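PDB 4FN7: enoyl-CoA hydratase/isomerase family protein from Mycobacterium tuberculosis, which probably acts on enoyl-CoA thioesters in lipid metabolism, as a hydratase or isomerase of the crotonase superfamily. Local coordinates for residues A[39-43]-A[44-48]; A[136-139]-A[140-143]; A[177-180]-A[181-185]. All blocks are in the same frame, centred on the assembly; numbering follows the deposited sequence. Where two conformers were deposited one is given.

Interaction 1 (A[39-43]-A[44-48])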
loop_
_atom_site.group_PDB
_atom_site.type_symbol
_atom_site.label_atom_id
_atom_site.label_comp_id
_atom_site.label_asym_id
_atom_site.label_seq_id
_atom_site.Cartn_x
_atom_site.Cartn_y
_atom_site.Cartn_z
ATOM N N ASP A 39 16.288 18.083 -20.984
ATOM C CA ASP A 39 16.050 18.691 -22.299
ATOM C C ASP A 39 16.898 17.999 -23.373
ATOM O O ASP A 39 16.410 17.733 -24.474
ATOM C CB ASP A 39 16.387 20.191 -22.322
ATOM C CG ASP A 39 15.469 21.038 -21.459
ATOM O OD1 ASP A 39 14.397 20.571 -21.013
ATOM O OD2 ASP A 39 15.834 22.215 -21.254
ATOM N N ASN A 40 18.172 17.740 -23.071
ATOM C CA ASN A 40 19.031 17.013 -24.008
ATOM C C ASN A 40 18.457 15.642 -24.337
ATOM O O ASN A 40 18.450 15.216 -25.495
ATOM C CB ASN A 40 20.451 16.828 -23.464
ATOM C CG ASN A 40 21.222 18.121 -23.365
ATOM O OD1 ASN A 40 20.891 19.111 -24.010
ATOM N ND2 ASN A 40 22.269 18.115 -22.545
ATOM N N ALA A 41 18.002 14.941 -23.303
ATOM C CA ALA A 41 17.410 13.627 -23.482
ATOM C C ALA A 41 16.173 13.711 -24.362
ATOM O O ALA A 41 15.929 12.828 -25.188
ATOM C CB ALA A 41 17.063 13.009 -22.133
ATOM N N ASP A 42 15.390 14.771 -24.184
ATOM C CA ASP A 42 14.231 15.014 -25.041
ATOM C C ASP A 42 14.657 15.183 -26.498
ATOM O O ASP A 42 14.083 14.570 -27.404
ATOM C CB ASP A 42 13.460 16.263 -24.599
ATOM C CG ASP A 42 12.689 16.069 -23.298
ATOM O OD1 ASP A 42 12.546 14.925 -22.818
ATOM O OD2 ASP A 42 12.190 17.085 -22.770
ATOM N N ARG A 43 15.657 16.031 -26.720
ATOM C CA ARG A 43 16.119 16.298 -28.073
ATOM C C ARG A 43 16.703 15.043 -28.716
ATOM O O ARG A 43 16.511 14.796 -29.909
ATOM C CB ARG A 43 17.131 17.449 -28.066
ATOM C CG ARG A 43 16.483 18.818 -27.830
ATOM C CD ARG A 43 17.457 20.001 -27.922
ATOM N NE ARG A 43 18.274 20.184 -26.724
ATOM C CZ ARG A 43 18.000 21.012 -25.716
ATOM N NH1 ARG A 43 16.903 21.757 -25.713
ATOM N NH2 ARG A 43 18.833 21.083 -24.689
ATOM N N ASP A 44 17.414 14.246 -27.926
ATOM C CA ASP A 44 18.039 13.035 -28.444
ATOM C C ASP A 44 17.033 11.890 -28.594
ATOM O O ASP A 44 17.341 10.870 -29.212
ATOM C CB ASP A 44 19.221 12.606 -27.568
ATOM C CG ASP A 44 20.447 13.479 -27.760
ATOM O OD1 ASP A 44 20.514 14.230 -28.756
ATOM O OD2 ASP A 44 21.365 13.402 -26.917
ATOM N N ASP A 45 15.836 12.067 -28.037
ATOM C CA ASP A 45 14.763 11.073 -28.144
ATOM C C ASP A 45 15.225 9.682 -27.699
ATOM O O ASP A 45 15.034 8.687 -28.396
ATOM C CB ASP A 45 14.203 11.045 -29.572
ATOM C CG ASP A 45 12.887 10.294 -29.674
ATOM O OD1 ASP A 45 12.197 10.137 -28.647
ATOM O OD2 ASP A 45 12.530 9.865 -30.797
ATOM N N VAL A 46 15.821 9.619 -26.516
ATOM C CA VAL A 46 16.422 8.378 -26.044
ATOM C C VAL A 46 15.380 7.342 -25.622
ATOM O O VAL A 46 14.220 7.673 -25.392
ATOM C CB VAL A 46 17.400 8.644 -24.882
ATOM C CG1 VAL A 46 18.495 9.609 -25.329
ATOM C CG2 VAL A 46 16.658 9.177 -23.664
ATOM N N GLY A 47 15.799 6.086 -25.531
ATOM C CA GLY A 47 14.901 5.013 -25.137
ATOM C C GLY A 47 14.580 4.984 -23.648
ATOM O O GLY A 47 13.513 4.528 -23.251
ATOM N N ALA A 48 15.517 5.449 -22.827
ATOM C CA ALA A 48 15.333 5.480 -21.380
ATOM C C ALA A 48 16.363 6.406 -20.745
ATOM O O ALA A 48 17.383 6.725 -21.360
ATOM C CB ALA A 48 15.435 4.080 -20.791
HETATM O O HOH W 1 11.864 12.985 -27.205
#

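Interaction 2 (A[136-139]-A[140-143])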
loop_
_atom_site.group_PDB
_atom_site.type_symbol
_atom_site.label_atom_id
_atom_site.label_comp_id
_atom_site.label_asym_id
_atom_site.label_seq_id
_atom_site.Cartn_x
_atom_site.Cartn_y
_atom_site.Cartn_z
ATOM N N THR A 136 7.930 21.105 8.222
ATOM C CA THR A 136 6.708 20.379 7.894
ATOM C C THR A 136 6.800 19.931 6.436
ATOM O O THR A 136 7.196 20.709 5.569
ATOM C CB THR A 136 5.466 21.258 8.121
ATOM O OG1 THR A 136 5.410 21.644 9.502
ATOM C CG2 THR A 136 4.181 20.517 7.753
ATOM N N ILE A 137 6.465 18.676 6.160
ATOM C CA ILE A 137 6.625 18.169 4.798
ATOM C C ILE A 137 5.596 18.803 3.866
ATOM O O ILE A 137 4.394 18.759 4.142
ATOM C CB ILE A 137 6.504 16.643 4.732
ATOM C CG1 ILE A 137 7.534 15.978 5.647
ATOM C CG2 ILE A 137 6.707 16.177 3.294
ATOM C CD1 ILE A 137 7.480 14.453 5.633
ATOM N N PRO A 138 6.061 19.399 2.754
ATOM C CA PRO A 138 5.126 19.979 1.785
ATOM C C PRO A 138 4.164 18.950 1.203
ATOM O O PRO A 138 4.514 17.772 1.045
ATOM C CB PRO A 138 6.052 20.510 0.688
ATOM C CG PRO A 138 7.324 20.821 1.404
ATOM C CD PRO A 138 7.460 19.706 2.408
ATOM N N TYR A 139 2.962 19.403 0.873
ATOM C CA TYR A 139 1.969 18.513 0.280
ATOM C C TYR A 139 2.481 17.788 -0.967
ATOM O O TYR A 139 2.220 16.599 -1.138
ATOM C CB TYR A 139 0.671 19.262 -0.018
ATOM C CG TYR A 139 -0.137 19.589 1.221
ATOM C CD1 TYR A 139 -0.843 18.598 1.893
ATOM C CD2 TYR A 139 -0.197 20.885 1.716
ATOM C CE1 TYR A 139 -1.589 18.892 3.027
ATOM C CE2 TYR A 139 -0.942 21.187 2.845
ATOM C CZ TYR A 139 -1.634 20.186 3.494
ATOM O OH TYR A 139 -2.375 20.478 4.617
ATOM N N ALA A 140 3.216 18.485 -1.831
ATOM C CA ALA A 140 3.713 17.841 -3.047
ATOM C C ALA A 140 4.646 16.679 -2.713
ATOM O O ALA A 140 4.612 15.638 -3.370
ATOM C CB ALA A 140 4.399 18.849 -3.969
ATOM N N ALA A 141 5.475 16.857 -1.688
ATOM C CA ALA A 141 6.396 15.810 -1.253
ATOM C C ALA A 141 5.639 14.628 -0.672
ATOM O O ALA A 141 5.975 13.468 -0.927
ATOM C CB ALA A 141 7.380 16.359 -0.228
ATOM N N LEU A 142 4.621 14.924 0.131
ATOM C CA LEU A 142 3.772 13.867 0.666
ATOM C C LEU A 142 3.170 13.018 -0.454
ATOM O O LEU A 142 3.149 11.795 -0.373
ATOM C CB LEU A 142 2.667 14.447 1.560
ATOM C CG LEU A 142 3.138 15.055 2.885
ATOM C CD1 LEU A 142 1.981 15.749 3.595
ATOM C CD2 LEU A 142 3.743 13.986 3.777
ATOM N N GLU A 143 2.690 13.675 -1.502
ATOM C CA GLU A 143 2.061 12.957 -2.606
ATOM C C GLU A 143 3.062 12.072 -3.354
ATOM O O GLU A 143 2.729 10.958 -3.770
ATOM C CB GLU A 143 1.372 13.944 -3.543
ATOM C CG GLU A 143 0.219 14.690 -2.871
ATOM C CD GLU A 143 -0.972 13.788 -2.551
ATOM O OE1 GLU A 143 -1.098 12.709 -3.165
ATOM O OE2 GLU A 143 -1.794 14.161 -1.684
#

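Interaction 3 (A[177-180]-A[181-185])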
loop_
_atom_site.group_PDB
_atom_site.type_symbol
_atom_site.label_atom_id
_atom_site.label_comp_id
_atom_site.label_asym_id
_atom_site.label_seq_id
_atom_site.Cartn_x
_atom_site.Cartn_y
_atom_site.Cartn_z
ATOM N N GLU A 177 15.231 -2.371 -6.104
ATOM C CA GLU A 177 16.261 -3.380 -6.288
ATOM C C GLU A 177 17.509 -3.019 -5.503
ATOM O O GLU A 177 17.904 -1.855 -5.443
ATOM C CB GLU A 177 16.613 -3.542 -7.778
ATOM C CG GLU A 177 17.736 -4.546 -8.042
ATOM C CD GLU A 177 18.023 -4.773 -9.526
ATOM O OE1 GLU A 177 17.328 -4.189 -10.385
ATOM O OE2 GLU A 177 18.958 -5.547 -9.833
ATOM N N ILE A 178 18.127 -4.036 -4.914
ATOM C CA ILE A 178 19.395 -3.862 -4.220
ATOM C C ILE A 178 20.522 -4.481 -5.047
ATOM O O ILE A 178 20.380 -5.587 -5.573
ATOM C CB ILE A 178 19.356 -4.514 -2.821
ATOM C CG1 ILE A 178 18.156 -3.988 -2.030
ATOM C CG2 ILE A 178 20.658 -4.258 -2.071
ATOM C CD1 ILE A 178 17.891 -4.746 -0.740
ATOM N N ALA A 179 21.634 -3.759 -5.158
ATOM C CA ALA A 179 22.808 -4.247 -5.878
ATOM C C ALA A 179 24.058 -3.877 -5.091
ATOM O O ALA A 179 24.005 -3.016 -4.216
ATOM C CB ALA A 179 22.860 -3.648 -7.280
ATOM N N LEU A 180 25.175 -4.539 -5.373
ATOM C CA LEU A 180 26.432 -4.177 -4.724
ATOM C C LEU A 180 26.818 -2.762 -5.156
ATOM O O LEU A 180 26.524 -2.351 -6.275
ATOM C CB LEU A 180 27.539 -5.167 -5.089
ATOM C CG LEU A 180 27.377 -6.575 -4.520
ATOM C CD1 LEU A 180 28.437 -7.509 -5.104
ATOM C CD2 LEU A 180 27.448 -6.553 -2.995
ATOM N N PRO A 181 27.478 -2.008 -4.268
ATOM C CA PRO A 181 27.804 -0.613 -4.582
ATOM C C PRO A 181 28.479 -0.447 -5.940
ATOM O O PRO A 181 28.141 0.484 -6.673
ATOM C CB PRO A 181 28.759 -0.219 -3.453
ATOM C CG PRO A 181 28.314 -1.067 -2.299
ATOM C CD PRO A 181 27.887 -2.381 -2.903
ATOM N N GLU A 182 29.403 -1.343 -6.271
ATOM C CA GLU A 182 30.191 -1.214 -7.488
ATOM C C GLU A 182 29.408 -1.528 -8.762
ATOM O O GLU A 182 29.902 -1.297 -9.869
ATOM C CB GLU A 182 31.455 -2.079 -7.408
ATOM C CG GLU A 182 31.204 -3.588 -7.354
ATOM C CD GLU A 182 31.063 -4.142 -5.939
ATOM O OE1 GLU A 182 30.721 -3.384 -5.006
ATOM O OE2 GLU A 182 31.301 -5.356 -5.762
ATOM N N VAL A 183 28.195 -2.053 -8.619
ATOM C CA VAL A 183 27.376 -2.325 -9.798
ATOM C C VAL A 183 26.024 -1.609 -9.800
ATOM O O VAL A 183 25.187 -1.881 -10.652
ATOM C CB VAL A 183 27.166 -3.841 -10.048
ATOM C CG1 VAL A 183 28.499 -4.533 -10.303
ATOM C CG2 VAL A 183 26.429 -4.484 -8.887
ATOM N N VAL A 184 25.804 -0.690 -8.862
ATOM C CA VAL A 184 24.550 0.073 -8.857
ATOM C C VAL A 184 24.323 0.766 -10.205
ATOM O O VAL A 184 23.261 0.639 -10.804
ATOM C CB VAL A 184 24.490 1.091 -7.689
ATOM C CG1 VAL A 184 23.338 2.094 -7.879
ATOM C CG2 VAL A 184 24.351 0.356 -6.357
ATOM N N VAL A 185 25.335 1.473 -10.690
ATOM C CA VAL A 185 25.188 2.217 -11.935
ATOM C C VAL A 185 25.050 1.286 -13.134
ATOM O O VAL A 185 24.161 1.462 -13.964
ATOM C CB VAL A 185 26.351 3.205 -12.144
ATOM C CG1 VAL A 185 26.282 3.823 -13.536
ATOM C CG2 VAL A 185 26.314 4.280 -11.063
#

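Interaction 1 (A[39-43]-A[44-48])
The amide of D44 donates to the carbonyl oxygen of N40, N to O 2.8 Å, a regular i to i+4 helical bond in the final turn. D45 then takes a positive phi of 53°, and two backbone bonds run back into that turn: D45 N to D42 O at 3.1 Å, with the donor well above the carbonyl plane, and a weaker, longer one from V46 N to A41 O at 3.5 Å. A water bridges the same end, donating to D42 O and to D45 OD1.

Apolar contact is slight. A41 CB meets V46 CG2 at 4.1 Å; a small alanine and a branched valine suit this buried side, where both also pack on Y7.

R43 bends at chi3 (-79°) and folds back along the helix, so that NH2 donates to N40 OD1 at 2.9 Å, nearly in the guanidinium plane, while one guanidinium face lies over D39 O. The aspartates find partners beyond the turn: D42 makes a hydrogen bond to Y92 and a salt bridge to R88, D44 a hydrogen bond to Y7, and D45 a salt bridge to K94.

This is a Schellman motif, closing helix 28-44 and leading the chain into strand 48-52 of the crotonase fold.

Interaction 2 (A[136-139]-A[140-143])
I137 and L142 meet in the tight part of this helix start, their side chains crossing at a slant. The packing centres on I137 CG2, which lies 3.6 Å from A141 CB and 3.7 Å from L142 CD2. With chi1 at -57° this methyl stands anti to the backbone N and is directed at the first turn of the helix, while the longer CG1 branch runs beside the N. L142 answers with CD2 against I137 and CG beside P138 O. Alanine at 141 is small enough to let the isoleucine methyl come close. A141 CB also lies 4.3 Å from P138 CD.

P138 occupies the N-cap position. It has no side chain to cap with, but its ring-fixed phi suits the extended entry, and Y139 N is bonded by E228 OE2. The carbonyl oxygen of P138 accepts from L142 N at 3.0 Å in a nearly straight bond. One residue on, E143 N donates to Y139 O, also at 3.0 Å.

The other side is looser. Y139, though exposed, touches the helix only lightly, CD1 of Y139 to CD1 of L142 at 4.4 Å; its ring has a cation-pi partner in R209 of the second subunit. With chi1 at -64°, CG of E143 comes to 3.3 Å from Y139 O; the bend at chi2 then turns the carboxylate, whose OE2 makes a salt bridge with K146.

Helix 73-90 covers P138, A140 and A141 through F83, and helix 151-159 packs on I137 and L142. R209 of the second subunit also bonds to I137 O, which places this start of helix 139-148 at a subunit interface.

Interaction 3 (A[177-180]-A[181-185])
L180 and P181 set the shape of this turn: the L180 side chain crosses the proline ring at a slant, its CB 3.6 Å from P181 CD. E182 also doubles back toward it. A chi1 of 65° places CG between the backbone N and the carbonyl carbon, and a further bend at chi2 (-90°) lays the chain beside L180, pointing the same way. The carboxylate rests against the leucine in van der Waals contact only, OE1 of E182 3.6 Å from CB of L180 and OE2 3.6 Å from its CD1. Leucine is thus an exposed bump with the proline ring and the glutamate chain against it.

A second, smaller fit lies further round. V183 presents CG2 to a notch whose two walls are the CB atoms of A179 and L180, each 4.0 Å away. The L180 backbone makes the bottom, with L180 O 3.4 Å from V183 CG2. V184 CG2 packs on the same oxygen, 3.5 Å from L180 O. Beta-branched valines suit the spot, since their methyls fill the hollow without a long chain to bury.

One clear backbone bond holds the turn, V183 N to L180 O at 2.9 Å, the donor lying well above the carbonyl plane. P181, with phi fixed by its ring, readily begins such a tight bend and also packs on Y124.

With this i to i+3 bond and helical angles at P181 and E182, residues 180-183 form a type I beta turn with proline at its second position. It leads from strand 177-178, at the edge of the main sheet beside 117-120, to the N-cap V183 of helix 184-195 in the crotonase fold.

Overall arrangement
All three contacts are local turns where helices begin or end, and they follow one another in series along the chain within the enoyl-CoA hydratase/isomerase family region. Interaction 1 ends a helix, whereas interactions 2 and 3 start one. Their centres lie 25 to 29 Å apart and none touches another; the closest approach, about 11 Å between nearest atoms, is between interactions 1 and 3. Interactions 1 and 3 both adjoin strands of the main sheet, and interaction 2 lies across the chain's centre from each of them. Among the three, interaction 2 alone is touched by another subunit. The structure is the apo form, so no bound ligand relates them to the active site.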